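Local structure of acetyl xylan esterase (Geobacillus stearothermophilus, 5BN1) at residues Asp14-Cys19 / Asp191-Ser196. The protein removes acetyl groups from the xylose units of xylan and xylo-oligosaccharides as a serine esterase that assembles into a doughnut-shaped octamer. The protein carries 1 engineered substitution. Residues are numbered along the deposited sequence; the frame is centred on the assembly and turned at random. Where two conformers were deposited one is given.
Sequences DSITDC and DRVHPS
Ser15 meets the imidazole of His194 at its edge: OG lies 2.9 Å from NE2, close to the ring plane, in a hydrogen bond that either group could donate. With OG between the backbone N and the carbonyl carbon (chi1 56°), the hydroxyl faces His194. One residue on, Ile16 sends only the end of its side chain across. Ile16 CD1 comes within 3.7 Å of His194 CD2, approaching the ring obliquely, and also rests against Val193 CG1 and Pro195 CD. The same Ile16 CD1 lies 3.4 Å from the carbonyl Val193 O. Val193 CG1 in turn lies over the centre of the imidazole, 3.9 Å above its plane, so one face of the ring is packed by its own neighbour.

Behind the histidine stands Asp191. Asp191 OD2 accepts the N-H of His194 ND1 on the syn side at 2.7 Å, a nearly straight bond (169°) almost in the ring plane, which fixes the rotation of the imidazole. The other oxygen, OD1, accepts two backbone N-H groups, that of His194 through the syn lone pair and that of Val193 from above the carboxylate plane; the Val193 bond makes an Asx turn, and with the His194 bond the loop is folded round the carboxylate as an Asx motif. A phenylalanine in place of His194 would probably leave Ser15 OG and Asp191 OD2 without their shared partner and break the relay between them.

On the serine side, Asp14 caps helix 15-18, its OD1 accepting from Ile16 N at 3.1 Å. The Ser15 side chain is about 5 Å from that of Asn92 and about 6 Å from Gly63, both probable transition-state stabilisers. With Ser15 the probable nucleophile just after strand 8-13, and Asp191 and His194 the probable charge relay on a loop before helix 197-211, the arrangement is consistent with the Ser-His-Asp catalytic triad of the SGNH (GDSL) hydrolases.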
ATOM      1  N   ASP A  14     -15.902  24.660  -2.276  1.00 12.67           N
ATOM      2  CA  ASP A  14     -14.726  23.992  -2.903  1.00 13.70           C
ATOM      3  C   ASP A  14     -13.847  23.279  -1.858  1.00 12.91           C
ATOM      4  O   ASP A  14     -14.338  22.921  -0.836  1.00 14.75           O
ATOM      5  CB  ASP A  14     -14.028  25.037  -3.749  1.00 13.71           C
ATOM      6  CG  ASP A  14     -13.598  26.207  -2.983  1.00 15.35           C
ATOM      7  OD1 ASP A  14     -13.310  26.100  -1.768  1.00 14.75           O
ATOM      8  OD2 ASP A  14     -13.607  27.328  -3.515  1.00 15.82           O
ATOM      9  N   SER A  15     -12.563  23.164  -2.181  1.00 13.95           N
ATOM     10  CA  SER A  15     -11.687  22.476  -1.211  1.00 14.55           C
ATOM     11  C   SER A  15     -11.639  23.091   0.149  1.00 14.44           C
ATOM     12  O   SER A  15     -11.458  22.401   1.155  1.00 15.71           O
ATOM     13  CB  SER A  15     -10.228  22.394  -1.682  1.00 15.29           C
ATOM     14  OG  SER A  15      -9.742  23.724  -1.959  1.00 20.31           O
ATOM     15  N   ILE A  16     -11.822  24.376   0.277  1.00 13.77           N
ATOM     16  CA  ILE A  16     -11.746  25.092   1.582  1.00 13.47           C
ATOM     17  C   ILE A  16     -12.837  24.534   2.459  1.00 12.69           C
ATOM     18  O   ILE A  16     -12.688  24.469   3.677  1.00 13.80           O
ATOM     19  CB  ILE A  16     -11.763  26.633   1.400  1.00 12.90           C
ATOM     20  CG1 ILE A  16     -10.687  27.082   0.424  1.00 14.61           C
ATOM     21  CG2 ILE A  16     -11.607  27.294   2.788  1.00 12.97           C
ATOM     22  CD1 ILE A  16      -9.288  26.668   0.722  1.00 17.37           C
ATOM     23  N   THR A  17     -13.996  24.275   1.853  1.00 13.19           N
ATOM     24  CA  THR A  17     -15.145  23.713   2.500  1.00 13.40           C
ATOM     25  C   THR A  17     -14.955  22.197   2.713  1.00 13.94           C
ATOM     26  O   THR A  17     -15.147  21.693   3.839  1.00 14.59           O
ATOM     27  CB  THR A  17     -16.476  24.097   1.783  1.00 14.30           C
ATOM     28  OG1 THR A  17     -16.529  25.505   1.793  1.00 13.72           O
ATOM     29  CG2 THR A  17     -17.687  23.494   2.517  1.00 14.81           C
ATOM     30  N   ASP A  18     -14.639  21.480   1.644  1.00 14.67           N
ATOM     31  CA  ASP A  18     -14.439  20.014   1.588  1.00 14.85           C
ATOM     32  C   ASP A  18     -13.541  19.501   2.735  1.00 16.12           C
ATOM     33  O   ASP A  18     -13.994  18.822   3.673  1.00 17.00           O
ATOM     34  CB  ASP A  18     -13.908  19.705   0.196  1.00 14.45           C
ATOM     35  CG  ASP A  18     -13.708  18.223  -0.086  1.00 16.65           C
ATOM     36  OD1 ASP A  18     -13.691  17.446   0.855  1.00 19.35           O
ATOM     37  OD2 ASP A  18     -13.571  17.852  -1.266  1.00 18.07           O
ATOM     38  N   CYS A  19     -12.261  19.940   2.648  1.00 17.16           N
ATOM     39  CA  CYS A  19     -11.248  19.575   3.647  1.00 17.89           C
ATOM     40  C   CYS A  19     -11.273  18.049   3.891  1.00 18.28           C
ATOM     41  O   CYS A  19     -11.125  17.652   5.052  1.00 18.92           O
ATOM     42  CB  CYS A  19     -11.362  20.292   4.886  1.00 17.56           C
ATOM     43  SG  CYS A  19     -10.907  22.017   4.678  1.00 23.71           S
ATOM     44  N   ASP A 191       0.269  28.634  -0.920  1.00 12.07           N
ATOM     45  CA  ASP A 191      -0.273  28.920  -2.267  1.00 12.17           C
ATOM     46  C   ASP A 191      -1.318  30.061  -2.168  1.00 11.48           C
ATOM     47  O   ASP A 191      -1.932  30.319  -3.209  1.00 12.15           O
ATOM     48  CB  ASP A 191      -0.906  27.638  -2.829  1.00 11.10           C
ATOM     49  CG  ASP A 191      -2.065  27.121  -2.098  1.00 14.17           C
ATOM     50  OD1 ASP A 191      -2.643  27.785  -1.187  1.00 12.60           O
ATOM     51  OD2 ASP A 191      -2.479  25.939  -2.397  1.00 15.54           O
ATOM     52  N   ARG A 192      -1.436  30.730  -1.051  1.00 10.80           N
ATOM     53  CA  ARG A 192      -2.379  31.824  -0.871  1.00 11.16           C
ATOM     54  C   ARG A 192      -3.802  31.420  -0.898  1.00 11.58           C
ATOM     55  O   ARG A 192      -4.640  32.380  -0.919  1.00 13.51           O
ATOM     56  CB  ARG A 192      -2.018  33.073  -1.735  1.00 12.00           C
ATOM     57  CG  ARG A 192      -0.648  33.659  -1.427  1.00 11.22           C
ATOM     58  CD  ARG A 192      -0.294  34.843  -2.295  1.00 11.83           C
ATOM     59  NE  ARG A 192       0.212  34.380  -3.622  1.00 11.89           N
ATOM     60  CZ  ARG A 192       0.373  35.174  -4.688  1.00 12.49           C
ATOM     61  NH1 ARG A 192       0.171  36.452  -4.524  1.00 12.56           N
ATOM     62  NH2 ARG A 192       0.802  34.734  -5.845  1.00 13.38           N
ATOM     63  N   VAL A 193      -4.137  30.161  -0.895  1.00 11.50           N
ATOM     64  CA  VAL A 193      -5.490  29.683  -0.918  1.00 11.69           C
ATOM     65  C   VAL A 193      -5.780  28.730   0.216  1.00 12.96           C
ATOM     66  O   VAL A 193      -6.739  28.916   0.959  1.00 13.76           O
ATOM     67  CB  VAL A 193      -5.824  29.070  -2.252  1.00 12.63           C
ATOM     68  CG1 VAL A 193      -7.167  28.359  -2.219  1.00 14.78           C
ATOM     69  CG2 VAL A 193      -5.785  30.186  -3.321  1.00 11.88           C
ATOM     70  N   HIS A 194      -4.998  27.633   0.339  1.00 13.40           N
ATOM     71  CA  HIS A 194      -5.248  26.552   1.239  1.00 13.61           C
ATOM     72  C   HIS A 194      -4.493  26.808   2.539  1.00 16.57           C
ATOM     73  O   HIS A 194      -3.252  26.670   2.552  1.00 15.12           O
ATOM     74  CB  HIS A 194      -4.748  25.256   0.650  1.00 13.96           C
ATOM     75  CG  HIS A 194      -5.492  24.878  -0.597  1.00 14.87           C
ATOM     76  ND1 HIS A 194      -4.992  25.064  -1.823  1.00 15.50           N
ATOM     77  CD2 HIS A 194      -6.750  24.380  -0.753  1.00 17.74           C
ATOM     78  CE1 HIS A 194      -5.837  24.592  -2.725  1.00 19.56           C
ATOM     79  NE2 HIS A 194      -6.937  24.251  -2.106  1.00 18.29           N
ATOM     80  N   PRO A 195      -5.173  27.187   3.589  1.00 14.79           N
ATOM     81  CA  PRO A 195      -4.485  27.623   4.770  1.00 15.04           C
ATOM     82  C   PRO A 195      -4.231  26.545   5.844  1.00 13.81           C
ATOM     83  O   PRO A 195      -4.768  25.456   5.761  1.00 15.65           O
ATOM     84  CB  PRO A 195      -5.350  28.735   5.335  1.00 16.56           C
ATOM     85  CG  PRO A 195      -6.631  28.254   5.052  1.00 18.62           C
ATOM     86  CD  PRO A 195      -6.620  27.452   3.736  1.00 15.70           C
ATOM     87  N   SER A 196      -3.364  26.952   6.739  1.00 13.74           N
ATOM     88  CA  SER A 196      -3.097  26.179   7.948  0.50 12.91           C
ATOM     89  C   SER A 196      -4.353  26.107   8.822  1.00 13.65           C
ATOM     90  O   SER A 196      -5.426  26.770   8.601  1.00 13.93           O
ATOM     91  CB  SER A 196      -2.093  26.862   8.863  0.50 11.82           C
ATOM     92  OG  SER A 196      -2.422  28.158   9.210  0.50  7.72           O
TER